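Local coordinates for flavin-nucleotide-binding protein (Mycobacterium smegmatis, PDB 4YBN) that binds FAD and heme as a split beta-barrel flavoprotein of the pyridoxamine 5'-phosphate oxidase-related family, probably acting as an oxidoreductase, at residues L59-T65 and A148-L154. Sequence-based numbering, arbitrary orientation.
Sequences LVIHGST and ATLALAL. With HEM (protoporphyrin IX containing Fe), chain F.
The imidazole of His62 is met at its edge, in the ring plane, by Thr149 CG2, 3.9 Å from His62 CD2, while the edge bearing NE2 meets the heme. There His62 NE2 ligates the heme iron at 2.5 Å. With chi1 at 80°, CG sits between the backbone N and the carbonyl carbon, and the ring rises from the sheet beside Thr149; Leu123 and Leu126 of helix 116-130 also touch it. Thr149 OG1 reaches the heme atom CAC at 3.1 Å but donates its hydrogen bond to Glu145 O. Phe96 of the second subunit packs on Ala148 and Thr149.

The two strands run antiparallel, the heme standing at the Gly63-Thr149 end, joined by paired backbone bonds at Leu59-Leu154, Ile61-Leu152 and Gly63-Leu150; Leu150 N to Gly63 O, 2.9 Å, is almost straight at 179°. Past them, Thr65 N reaches Ala148 O, and a water bridges that carbonyl to Ser64 OG, which is also hydrogen-bonded to Gly66 N. On the face opposite His62 and Ala151, Ile61 CG1 meets Leu152 CB at 3.9 Å, both side chains packing against Leu70 and Phe111. The whole is an antiparallel strand pair of the split beta-barrel, presenting the axial histidine of a heme site at the dimer interface.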
ATOM      1  N   LEU A  59      16.043   1.657   6.798  1.00 20.43           N
ATOM      2  CA  LEU A  59      14.664   2.174   6.634  1.00 20.12           C
ATOM      3  C   LEU A  59      14.231   2.940   7.842  1.00 21.83           C
ATOM      4  O   LEU A  59      14.201   2.451   8.989  1.00 21.98           O
ATOM      5  CB  LEU A  59      13.784   0.967   6.391  1.00 22.94           C
ATOM      6  CG  LEU A  59      12.360   1.077   5.908  1.00 24.30           C
ATOM      7  CD1 LEU A  59      11.960  -0.224   5.212  1.00 23.44           C
ATOM      8  CD2 LEU A  59      11.445   1.412   7.053  1.00 23.54           C
ATOM      9  N   VAL A  60      13.927   4.196   7.632  1.00 19.04           N
ATOM     10  CA  VAL A  60      13.714   5.116   8.721  1.00 19.79           C
ATOM     11  C   VAL A  60      12.290   5.632   8.787  1.00 18.64           C
ATOM     12  O   VAL A  60      11.756   6.034   7.761  1.00 19.24           O
ATOM     13  CB  VAL A  60      14.674   6.321   8.558  1.00 23.15           C
ATOM     14  CG1 VAL A  60      14.536   7.279   9.713  1.00 22.98           C
ATOM     15  CG2 VAL A  60      16.111   5.806   8.415  1.00 23.86           C
ATOM     16  N   ILE A  61      11.706   5.668   9.983  1.00 18.45           N
ATOM     17  CA  ILE A  61      10.393   6.237  10.197  1.00 18.99           C
ATOM     18  C   ILE A  61      10.455   7.212  11.318  1.00 18.46           C
ATOM     19  O   ILE A  61      11.414   7.252  12.121  1.00 19.47           O
ATOM     20  CB  ILE A  61       9.343   5.119  10.500  1.00 17.79           C
ATOM     21  CG1 ILE A  61       9.687   4.322  11.787  1.00 19.09           C
ATOM     22  CG2 ILE A  61       9.281   4.163   9.296  1.00 18.10           C
ATOM     23  CD1 ILE A  61       8.779   3.182  12.137  1.00 20.93           C
ATOM     24  N   HIS A  62       9.395   7.966  11.466  1.00 19.52           N
ATOM     25  CA  HIS A  62       9.277   8.824  12.592  1.00 21.45           C
ATOM     26  C   HIS A  62       7.883   9.143  13.015  1.00 23.56           C
ATOM     27  O   HIS A  62       6.919   8.910  12.284  1.00 23.47           O
ATOM     28  CB  HIS A  62      10.023  10.109  12.301  1.00 25.98           C
ATOM     29  CG  HIS A  62       9.267  11.045  11.471  1.00 30.22           C
ATOM     30  ND1 HIS A  62       8.768  10.680  10.244  1.00 32.29           N
ATOM     31  CD2 HIS A  62       8.861  12.316  11.702  1.00 33.48           C
ATOM     32  CE1 HIS A  62       8.117  11.713   9.732  1.00 41.05           C
ATOM     33  NE2 HIS A  62       8.162  12.710  10.597  1.00 37.27           N
ATOM     34  N   GLY A  63       7.746   9.738  14.173  1.00 22.57           N
ATOM     35  CA  GLY A  63       6.407  10.167  14.616  1.00 23.03           C
ATOM     36  C   GLY A  63       6.420  10.683  16.021  1.00 26.83           C
ATOM     37  O   GLY A  63       7.502  10.984  16.508  1.00 23.98           O
ATOM     38  N   SER A  64       5.255  10.765  16.674  1.00 25.46           N
ATOM     39  CA  SER A  64       5.173  11.365  17.982  1.00 27.77           C
ATOM     40  C   SER A  64       5.776  10.442  19.023  1.00 25.90           C
ATOM     41  O   SER A  64       5.530   9.224  19.028  1.00 25.14           O
ATOM     42  CB  SER A  64       3.712  11.710  18.365  1.00 33.08           C
ATOM     43  OG  SER A  64       3.628  12.186  19.712  1.00 34.23           O
ATOM     44  N   THR A  65       6.556  11.027  19.921  1.00 25.91           N
ATOM     45  CA  THR A  65       7.016  10.288  21.094  1.00 29.58           C
ATOM     46  C   THR A  65       5.886   9.725  21.944  1.00 36.66           C
ATOM     47  O   THR A  65       6.142   8.817  22.783  1.00 31.62           O
ATOM     48  CB  THR A  65       7.854  11.149  22.038  1.00 33.49           C
ATOM     49  OG1 THR A  65       7.074  12.272  22.470  1.00 30.76           O
ATOM     50  CG2 THR A  65       9.159  11.566  21.378  1.00 34.50           C
ATOM     51  N   ALA A 148       9.862  16.229  20.738  1.00 28.19           N
ATOM     52  CA  ALA A 148       8.535  15.640  20.496  1.00 26.96           C
ATOM     53  C   ALA A 148       8.530  14.511  19.418  1.00 25.93           C
ATOM     54  O   ALA A 148       7.523  13.922  19.177  1.00 26.78           O
ATOM     55  CB  ALA A 148       7.541  16.717  20.106  1.00 30.39           C
ATOM     56  N   THR A 149       9.675  14.163  18.880  1.00 22.93           N
ATOM     57  CA  THR A 149       9.814  13.214  17.773  1.00 23.52           C
ATOM     58  C   THR A 149      10.655  11.974  18.121  1.00 21.58           C
ATOM     59  O   THR A 149      11.731  12.021  18.689  1.00 25.96           O
ATOM     60  CB  THR A 149      10.384  13.937  16.508  1.00 25.08           C
ATOM     61  OG1 THR A 149       9.523  15.023  16.180  1.00 27.44           O
ATOM     62  CG2 THR A 149      10.445  13.076  15.237  1.00 23.91           C
ATOM     63  N   LEU A 150      10.131  10.852  17.710  1.00 24.01           N
ATOM     64  CA  LEU A 150      10.751   9.573  17.825  1.00 23.29           C
ATOM     65  C   LEU A 150      11.124   9.228  16.425  1.00 21.85           C
ATOM     66  O   LEU A 150      10.297   9.245  15.519  1.00 23.22           O
ATOM     67  CB  LEU A 150       9.671   8.651  18.362  1.00 27.67           C
ATOM     68  CG  LEU A 150      10.021   7.294  18.906  1.00 31.03           C
ATOM     69  CD1 LEU A 150      11.175   7.360  19.886  1.00 33.64           C
ATOM     70  CD2 LEU A 150       8.774   6.725  19.591  1.00 28.75           C
ATOM     71  N   ALA A 151      12.382   8.993  16.198  1.00 19.62           N
ATOM     72  CA  ALA A 151      12.863   8.472  14.943  1.00 19.14           C
ATOM     73  C   ALA A 151      13.411   7.105  15.149  1.00 19.45           C
ATOM     74  O   ALA A 151      14.127   6.895  16.106  1.00 21.99           O
ATOM     75  CB  ALA A 151      13.973   9.402  14.415  1.00 20.76           C
ATOM     76  N   LEU A 152      13.126   6.182  14.237  1.00 19.74           N
ATOM     77  CA  LEU A 152      13.508   4.795  14.343  1.00 20.08           C
ATOM     78  C   LEU A 152      14.046   4.242  13.069  1.00 19.29           C
ATOM     79  O   LEU A 152      13.570   4.625  11.998  1.00 20.00           O
ATOM     80  CB  LEU A 152      12.271   3.935  14.702  1.00 21.26           C
ATOM     81  CG  LEU A 152      11.495   4.403  15.933  1.00 23.82           C
ATOM     82  CD1 LEU A 152      10.112   3.783  15.942  1.00 27.35           C
ATOM     83  CD2 LEU A 152      12.225   3.971  17.163  1.00 27.45           C
ATOM     84  N   ALA A 153      14.991   3.299  13.136  1.00 16.52           N
ATOM     85  CA  ALA A 153      15.673   2.792  11.937  1.00 19.20           C
ATOM     86  C   ALA A 153      15.778   1.301  11.985  1.00 20.45           C
ATOM     87  O   ALA A 153      16.130   0.728  13.023  1.00 21.56           O
ATOM     88  CB  ALA A 153      17.088   3.382  11.854  1.00 23.23           C
ATOM     89  N   LEU A 154      15.396   0.681  10.894  1.00 21.44           N
ATOM     90  CA  LEU A 154      15.535  -0.733  10.702  1.00 21.73           C
ATOM     91  C   LEU A 154      16.603  -1.008   9.683  1.00 23.96           C
ATOM     92  O   LEU A 154      16.567  -0.493   8.581  1.00 21.92           O
ATOM     93  CB  LEU A 154      14.180  -1.267  10.209  1.00 23.16           C
ATOM     94  CG  LEU A 154      14.093  -2.752   9.853  1.00 22.93           C
ATOM     95  CD1 LEU A 154      14.124  -3.525  11.156  1.00 26.01           C
ATOM     96  CD2 LEU A 154      12.867  -3.127   9.077  1.00 26.33           C
TER
HETATM   97  CHA HEM F 304       3.531  12.921  12.428  0.51 41.94           C
HETATM   98  CHB HEM F 304       4.888  13.148   7.829  0.51 39.04           C
HETATM   99  CHC HEM F 304       8.816  15.721   9.043  0.51 37.39           C
HETATM  100  CHD HEM F 304       7.548  15.283  13.670  0.51 38.31           C
HETATM  101  C1A HEM F 304       3.554  12.787  11.072  0.51 41.24           C
HETATM  102  C2A HEM F 304       2.543  12.128  10.327  0.51 42.03           C
HETATM  103  C3A HEM F 304       2.946  12.170   9.031  0.51 39.28           C
HETATM  104  C4A HEM F 304       4.184  12.865   8.979  0.51 36.87           C
HETATM  105  CMA HEM F 304       2.161  11.598   7.876  0.51 34.44           C
HETATM  106  CAA HEM F 304       1.277  11.466  10.853  0.51 45.85           C
HETATM  107  CBA HEM F 304       0.183  12.436  11.324  0.51 43.89           C
HETATM  108  CGA HEM F 304      -0.996  11.629  11.826  0.51 45.95           C
HETATM  109  O1A HEM F 304      -2.066  11.619  11.168  0.51 39.88           O
HETATM  110  O2A HEM F 304      -0.920  10.969  12.896  0.51 43.90           O
HETATM  111  C1B HEM F 304       6.071  13.903   7.754  0.51 39.05           C
HETATM  112  C2B HEM F 304       6.695  14.245   6.514  0.51 35.78           C
HETATM  113  C3B HEM F 304       7.820  14.956   6.817  0.51 37.15           C
HETATM  114  C4B HEM F 304       7.845  15.071   8.309  0.51 35.61           C
HETATM  115  CMB HEM F 304       6.239  13.869   5.121  0.51 36.37           C
HETATM  116  CAB HEM F 304       8.700  15.531   5.765  0.51 35.73           C
HETATM  117  CBB HEM F 304       9.549  16.515   6.010  0.51 32.66           C
HETATM  118  C1C HEM F 304       8.866  15.820  10.447  0.51 37.74           C
HETATM  119  C2C HEM F 304       9.989  16.266  11.208  0.51 32.79           C
HETATM  120  C3C HEM F 304       9.631  16.148  12.553  0.51 32.52           C
HETATM  121  C4C HEM F 304       8.270  15.619  12.576  0.51 34.28           C
HETATM  122  CMC HEM F 304      11.284  16.794  10.655  0.51 30.38           C
HETATM  123  CAC HEM F 304      10.421  16.588  13.719  0.51 35.96           C
HETATM  124  CBC HEM F 304      11.517  17.380  13.703  0.51 34.69           C
HETATM  125  C1D HEM F 304       6.340  14.612  13.669  0.51 39.76           C
HETATM  126  C2D HEM F 304       5.609  14.333  14.925  0.51 39.42           C
HETATM  127  C3D HEM F 304       4.501  13.695  14.555  0.51 39.43           C
HETATM  128  C4D HEM F 304       4.560  13.559  13.101  0.51 41.53           C
HETATM  129  CMD HEM F 304       5.983  14.690  16.341  0.51 39.42           C
HETATM  130  CAD HEM F 304       3.379  13.196  15.408  0.51 41.55           C
HETATM  131  CBD HEM F 304       2.200  14.187  15.327  0.51 39.85           C
HETATM  132  CGD HEM F 304       1.188  13.976  16.439  0.51 38.62           C
HETATM  133  O1D HEM F 304       1.045  14.816  17.364  0.51 38.33           O
HETATM  134  O2D HEM F 304       0.492  12.939  16.437  0.51 34.75           O
HETATM  135  NA  HEM F 304       4.544  13.230  10.235  0.51 37.90           N
HETATM  136  NB  HEM F 304       6.758  14.437   8.779  0.51 39.46           N
HETATM  137  NC  HEM F 304       7.882  15.363  11.305  0.51 36.32           N
HETATM  138  ND  HEM F 304       5.670  14.133  12.613  0.51 40.09           N
HETATM  139 FE   HEM F 304       6.197  14.221  10.806  0.51 40.71          FE
HETATM  140  O   HOH W   1       4.655  14.760  19.311  1.00 48.90           O